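PDB 6OFT: probable zinc protease PqqL from Escherichia coli, which probably acts as a zinc-dependent endopeptidase of the M16 family in the periplasm, the chain here being the first half of the protease. Local coordinates for residues 41-46 with 164-169; 234-239 with 314-319. One frame throughout, in Å; residues are numbered along the deposited sequence.

Contact 1 of 2, residues 41-46 with 164-169; sequences GSLQEE and TRNLDR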
loop_
_atom_site.group_PDB
_atom_site.type_symbol
_atom_site.label_atom_id
_atom_site.label_comp_id
_atom_site.label_asym_id
_atom_site.label_seq_id
_atom_site.Cartn_x
_atom_site.Cartn_y
_atom_site.Cartn_z
ATOM N N GLY A 41 6.312 -11.946 3.746
ATOM C CA GLY A 41 7.319 -10.910 3.576
ATOM C C GLY A 41 8.267 -10.878 4.765
ATOM O O GLY A 41 8.508 -11.901 5.404
ATOM N N SER A 42 8.805 -9.704 5.082
ATOM C CA SER A 42 9.754 -9.515 6.178
ATOM C C SER A 42 9.154 -9.698 7.570
ATOM O O SER A 42 9.913 -9.989 8.481
ATOM C CB SER A 42 10.414 -8.145 6.077
ATOM O OG SER A 42 9.417 -7.138 6.129
ATOM N N LEU A 43 7.815 -9.503 7.760
ATOM C CA LEU A 43 7.217 -9.630 9.106
ATOM C C LEU A 43 7.527 -10.975 9.771
ATOM O O LEU A 43 7.768 -11.025 10.975
ATOM C CB LEU A 43 5.690 -9.397 9.117
ATOM C CG LEU A 43 5.130 -8.011 8.758
ATOM C CD1 LEU A 43 3.637 -8.040 8.705
ATOM C CD2 LEU A 43 5.575 -6.945 9.715
ATOM N N GLN A 44 7.522 -12.060 8.979
ATOM C CA GLN A 44 7.709 -13.432 9.468
ATOM C C GLN A 44 9.134 -13.829 9.796
ATOM O O GLN A 44 9.332 -14.907 10.365
ATOM C CB GLN A 44 7.103 -14.434 8.485
ATOM C CG GLN A 44 5.621 -14.203 8.210
ATOM C CD GLN A 44 4.737 -14.231 9.440
ATOM O OE1 GLN A 44 4.922 -15.027 10.362
ATOM N NE2 GLN A 44 3.741 -13.358 9.464
ATOM N N GLU A 45 10.123 -12.981 9.461
ATOM C CA GLU A 45 11.537 -13.250 9.721
ATOM C C GLU A 45 11.832 -13.361 11.217
ATOM O O GLU A 45 11.335 -12.557 12.014
ATOM C CB GLU A 45 12.413 -12.133 9.141
ATOM C CG GLU A 45 12.422 -12.025 7.622
ATOM C CD GLU A 45 13.091 -10.770 7.092
ATOM O OE1 GLU A 45 13.335 -9.828 7.881
ATOM O OE2 GLU A 45 13.384 -10.734 5.876
ATOM N N GLU A 46 12.683 -14.334 11.591
ATOM C CA GLU A 46 13.143 -14.491 12.973
ATOM C C GLU A 46 14.207 -13.413 13.224
ATOM O O GLU A 46 14.689 -12.801 12.263
ATOM C CB GLU A 46 13.713 -15.907 13.205
ATOM C CG GLU A 46 12.677 -17.028 13.162
ATOM C CD GLU A 46 11.454 -16.897 14.056
ATOM O OE1 GLU A 46 11.575 -16.368 15.186
ATOM O OE2 GLU A 46 10.365 -17.337 13.620
ATOM N N THR A 164 4.079 -1.693 16.352
ATOM C CA THR A 164 3.794 -2.569 15.213
ATOM C C THR A 164 4.964 -3.550 15.073
ATOM O O THR A 164 6.083 -3.209 15.444
ATOM C CB THR A 164 3.641 -1.779 13.897
ATOM O OG1 THR A 164 4.882 -1.194 13.556
ATOM C CG2 THR A 164 2.572 -0.709 13.949
ATOM N N ARG A 165 4.732 -4.731 14.473
ATOM C CA ARG A 165 5.826 -5.665 14.173
ATOM C C ARG A 165 6.673 -5.051 13.009
ATOM O O ARG A 165 7.886 -5.263 12.948
ATOM C CB ARG A 165 5.255 -7.054 13.817
ATOM C CG ARG A 165 6.241 -8.054 13.229
ATOM C CD ARG A 165 7.270 -8.582 14.205
ATOM N NE ARG A 165 7.861 -9.796 13.654
ATOM C CZ ARG A 165 8.544 -10.693 14.352
ATOM N NH1 ARG A 165 8.762 -10.512 15.650
ATOM N NH2 ARG A 165 9.004 -11.785 13.762
ATOM N N ASN A 166 6.010 -4.250 12.133
ATOM C CA ASN A 166 6.573 -3.503 10.998
ATOM C C ASN A 166 7.749 -2.627 11.418
ATOM O O ASN A 166 8.696 -2.462 10.639
ATOM C CB ASN A 166 5.482 -2.620 10.351
ATOM C CG ASN A 166 4.300 -3.413 9.861
ATOM O OD1 ASN A 166 3.555 -3.992 10.646
ATOM N ND2 ASN A 166 4.111 -3.483 8.549
ATOM N N LEU A 167 7.692 -2.058 12.648
ATOM C CA LEU A 167 8.762 -1.208 13.176
ATOM C C LEU A 167 10.108 -1.974 13.204
ATOM O O LEU A 167 11.132 -1.441 12.802
ATOM C CB LEU A 167 8.383 -0.675 14.582
ATOM C CG LEU A 167 9.433 0.188 15.346
ATOM C CD1 LEU A 167 9.588 1.585 14.714
ATOM C CD2 LEU A 167 9.058 0.322 16.829
ATOM N N ASP A 168 10.080 -3.230 13.623
ATOM C CA ASP A 168 11.266 -4.080 13.754
ATOM C C ASP A 168 11.604 -4.929 12.506
ATOM O O ASP A 168 12.540 -5.738 12.560
ATOM C CB ASP A 168 11.052 -5.006 14.968
ATOM C CG ASP A 168 10.890 -4.235 16.268
ATOM O OD1 ASP A 168 11.863 -3.585 16.693
ATOM O OD2 ASP A 168 9.782 -4.274 16.849
ATOM N N ARG A 169 10.829 -4.776 11.415
ATOM C CA ARG A 169 10.957 -5.617 10.226
ATOM C C ARG A 169 10.967 -4.875 8.878
ATOM O O ARG A 169 10.285 -5.307 7.943
ATOM C CB ARG A 169 9.859 -6.706 10.231
ATOM C CG ARG A 169 9.980 -7.758 11.352
ATOM C CD ARG A 169 11.292 -8.535 11.251
ATOM N NE ARG A 169 11.422 -9.591 12.256
ATOM C CZ ARG A 169 11.921 -9.413 13.474
ATOM N NH1 ARG A 169 12.305 -8.207 13.871
ATOM N NH2 ARG A 169 12.029 -10.438 14.309
HETATM O O HOH W 1 9.891 -13.509 15.769
#

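Contact 2 of 2, residues 234-239 with 314-319; sequences WPTKAE and APDYQS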
loop_
_atom_site.group_PDB
_atom_site.type_symbol
_atom_site.label_atom_id
_atom_site.label_comp_id
_atom_site.label_asym_id
_atom_site.label_seq_id
_atom_site.Cartn_x
_atom_site.Cartn_y
_atom_site.Cartn_z
ATOM N N TRP A 234 0.672 -10.032 14.493
ATOM C CA TRP A 234 1.018 -9.218 15.656
ATOM C C TRP A 234 0.016 -8.043 15.760
ATOM O O TRP A 234 0.130 -7.064 15.004
ATOM C CB TRP A 234 2.468 -8.709 15.583
ATOM C CG TRP A 234 3.507 -9.782 15.725
ATOM C CD1 TRP A 234 4.134 -10.173 16.873
ATOM C CD2 TRP A 234 4.022 -10.621 14.678
ATOM N NE1 TRP A 234 5.020 -11.191 16.604
ATOM C CE2 TRP A 234 4.975 -11.482 15.263
ATOM C CE3 TRP A 234 3.795 -10.701 13.289
ATOM C CZ2 TRP A 234 5.677 -12.438 14.515
ATOM C CZ3 TRP A 234 4.512 -11.627 12.547
ATOM C CH2 TRP A 234 5.462 -12.460 13.152
ATOM N N PRO A 235 -1.004 -8.132 16.648
ATOM C CA PRO A 235 -1.956 -7.016 16.769
ATOM C C PRO A 235 -1.269 -5.728 17.227
ATOM O O PRO A 235 -0.454 -5.745 18.167
ATOM C CB PRO A 235 -2.986 -7.526 17.793
ATOM C CG PRO A 235 -2.788 -9.028 17.838
ATOM C CD PRO A 235 -1.318 -9.206 17.612
ATOM N N THR A 236 -1.544 -4.620 16.502
ATOM C CA THR A 236 -0.984 -3.302 16.808
ATOM C C THR A 236 -1.646 -2.780 18.082
ATOM O O THR A 236 -2.847 -2.959 18.273
ATOM C CB THR A 236 -1.128 -2.350 15.610
ATOM O OG1 THR A 236 -0.473 -2.910 14.462
ATOM C CG2 THR A 236 -0.584 -0.954 15.890
ATOM N N LYS A 237 -0.847 -2.186 18.971
ATOM C CA LYS A 237 -1.341 -1.661 20.245
ATOM C C LYS A 237 -1.342 -0.139 20.186
ATOM O O LYS A 237 -0.390 0.458 19.676
ATOM C CB LYS A 237 -0.474 -2.180 21.411
ATOM C CG LYS A 237 -1.065 -1.906 22.802
ATOM C CD LYS A 237 -0.106 -2.226 23.956
ATOM C CE LYS A 237 0.892 -1.123 24.262
ATOM N NZ LYS A 237 0.252 0.076 24.869
ATOM N N ALA A 238 -2.406 0.496 20.698
ATOM C CA ALA A 238 -2.498 1.956 20.707
ATOM C C ALA A 238 -1.402 2.555 21.579
ATOM O O ALA A 238 -0.979 1.928 22.552
ATOM C CB ALA A 238 -3.856 2.395 21.224
ATOM N N GLU A 239 -0.927 3.751 21.215
ATOM C CA GLU A 239 0.037 4.501 22.021
ATOM C C GLU A 239 -0.703 5.784 22.385
ATOM O O GLU A 239 -0.742 6.726 21.589
ATOM C CB GLU A 239 1.329 4.795 21.257
ATOM C CG GLU A 239 2.365 5.417 22.181
ATOM C CD GLU A 239 3.748 5.399 21.590
ATOM O OE1 GLU A 239 4.141 6.425 20.993
ATOM O OE2 GLU A 239 4.425 4.350 21.694
ATOM N N ALA A 314 0.217 -1.014 9.151
ATOM C CA ALA A 314 0.391 -2.405 9.574
ATOM C C ALA A 314 -0.799 -3.216 8.977
ATOM O O ALA A 314 -1.742 -2.573 8.496
ATOM C CB ALA A 314 0.375 -2.473 11.100
ATOM N N PRO A 315 -0.814 -4.587 8.972
ATOM C CA PRO A 315 -1.983 -5.302 8.395
ATOM C C PRO A 315 -3.344 -4.937 9.023
ATOM O O PRO A 315 -4.359 -5.017 8.345
ATOM C CB PRO A 315 -1.643 -6.790 8.618
ATOM C CG PRO A 315 -0.144 -6.827 8.751
ATOM C CD PRO A 315 0.205 -5.544 9.464
ATOM N N ASP A 316 -3.365 -4.528 10.311
ATOM C CA ASP A 316 -4.599 -4.203 11.046
ATOM C C ASP A 316 -4.780 -2.713 11.358
ATOM O O ASP A 316 -5.681 -2.372 12.120
ATOM C CB ASP A 316 -4.575 -4.977 12.378
ATOM C CG ASP A 316 -3.435 -4.607 13.328
ATOM O OD1 ASP A 316 -2.473 -3.941 12.881
ATOM O OD2 ASP A 316 -3.510 -4.981 14.518
ATOM N N TYR A 317 -3.887 -1.843 10.847
ATOM C CA TYR A 317 -3.835 -0.450 11.260
ATOM C C TYR A 317 -3.551 0.563 10.185
ATOM O O TYR A 317 -2.850 0.289 9.211
ATOM C CB TYR A 317 -2.776 -0.299 12.378
ATOM C CG TYR A 317 -3.333 0.099 13.731
ATOM C CD1 TYR A 317 -4.086 -0.797 14.489
ATOM C CD2 TYR A 317 -3.044 1.342 14.286
ATOM C CE1 TYR A 317 -4.542 -0.462 15.763
ATOM C CE2 TYR A 317 -3.500 1.693 15.554
ATOM C CZ TYR A 317 -4.258 0.790 16.286
ATOM O OH TYR A 317 -4.715 1.128 17.540
ATOM N N GLN A 318 -4.051 1.779 10.422
ATOM C CA GLN A 318 -3.891 2.910 9.525
ATOM C C GLN A 318 -3.588 4.221 10.256
ATOM O O GLN A 318 -3.802 4.356 11.467
ATOM C CB GLN A 318 -5.170 3.092 8.688
ATOM C CG GLN A 318 -6.401 3.576 9.473
ATOM C CD GLN A 318 -7.628 3.672 8.613
ATOM O OE1 GLN A 318 -7.584 4.211 7.513
ATOM N NE2 GLN A 318 -8.755 3.167 9.094
ATOM N N SER A 319 -3.142 5.198 9.482
ATOM C CA SER A 319 -2.982 6.554 9.954
ATOM C C SER A 319 -3.770 7.486 9.076
ATOM O O SER A 319 -3.731 7.384 7.846
ATOM C CB SER A 319 -1.527 6.990 10.002
ATOM O OG SER A 319 -1.459 8.278 10.597
#

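Contact 1 of 2, residues 41-46 with 164-169
Arg169 and Arg165 each reach across from residues 164-169 to take hold of a backbone carbonyl of residues 41-46, and both do it side-on, with NE and NH2 converging on one oxygen. Arg169 lays its CB, CG and CD along the peptide of Ser42, CD coming within 3.4 Å of Ser42 O, and then, its chain bent at chi2 (-61°), closes on Glu45 O, to which its NE donates at 3.0 Å. That oxygen lies near the guanidinium plane, but the nitrogens come to it from one face of the carbonyl, NE standing 38° out of its plane. Arg169 NH1 is bound to Asp168 O at 2.8 Å, and NH2 also forms a salt bridge with Asp47, so bonds on all three nitrogens fix the rotation of the group.

The zinc site predicted for this M16 peptidase domain begins just beyond: residues 41-46 join strand 31-38 to helix 52-59, which carries His54 and Glu57 of the family's inverted HXXEH motif. The carboxylate of Glu45 accepts from the backbone N of Gly51 and Ala53 at the start of that helix, while its carbonyl is held by Arg169.

Leu43 buries almost as much surface as Arg169. Its O receives Arg165 NE at 2.9 Å, in the carbonyl plane, and Arg165 NH2 at 3.1 Å, nearly along the C=O axis. Its side chain sets out from CA away from residues 164-169, yet Leu43 CD2 lies 3.7 Å from Arg165 CG and 3.6 Å from Asn166 N. Water 1 accepts from Arg165 NH2 and gives a weak bond to Glu46 OE1. Ser42 OG donates to Arg169 O at 2.7 Å, adding a bond from side chain to backbone.

Contact 2 of 2, residues 234-239 with 314-319
A type I beta turn, Ala314 to Tyr317, links the antiparallel strands 303-314 and 317-326 as a hairpin at the edge of the five-stranded sheet, and the extended loop 234-239 runs across it. Asp316, at the third position of the turn, presents both carboxylate oxygens to one residue of that loop. Asp316 OD2 accepts the backbone N-H of Thr236 at 2.8 Å in an almost straight bond (169°), and Asp316 OD1 accepts from Thr236 OG1, also at 2.8 Å. Each oxygen uses its syn lone pair, and together they hold the backbone N-H and the hydroxyl of one threonine. The geometry follows from the threonine's chi1 of -58°, which sets OG1 beside its own backbone N and sends CG2 the other way, anti to that nitrogen.

Thr236 CG2 thereby comes down over the face of the Tyr317 ring, 3.6 Å from the centroid and only 10° off the normal, a CH-pi contact. Thr236 CB leans over the same ring nearer its rim, 3.5 Å from Tyr317 CD1. Beyond it the phenol oxygen, Tyr317 OH, reaches Ala238, 4.0 Å from its CB, while Ala314 CB meets Thr236 OG1 from the start of the turn. Asp316 and Tyr317 thus divide the threonine between a polar and an aromatic side, at the turn of a beta hairpin in the second, probably inactive, M16 domain.

Followed from the N terminus, the chain closes contact 1 first, after 117 intervening residues, about half of them helical, and only then opens contact 2, whose loop spans 74 residues. The two are in series, neither nested nor crossed. Contact 1 binds the loop before helix 52-59 to the one after helix 148-160, within the peptidase domain; contact 2, within the following inactive-domain family region, joins the segment leading to strand 242-248 to the hairpin of strands 303-314 and 317-326. They nevertheless meet directly. Trp234 packs against Arg165 in a cation-pi contact, its CZ2 3.4 Å from Arg165 CZ, and also touches Leu43 and Gln44. Ala314 abuts Asn166, so the two domains touch through these same segments.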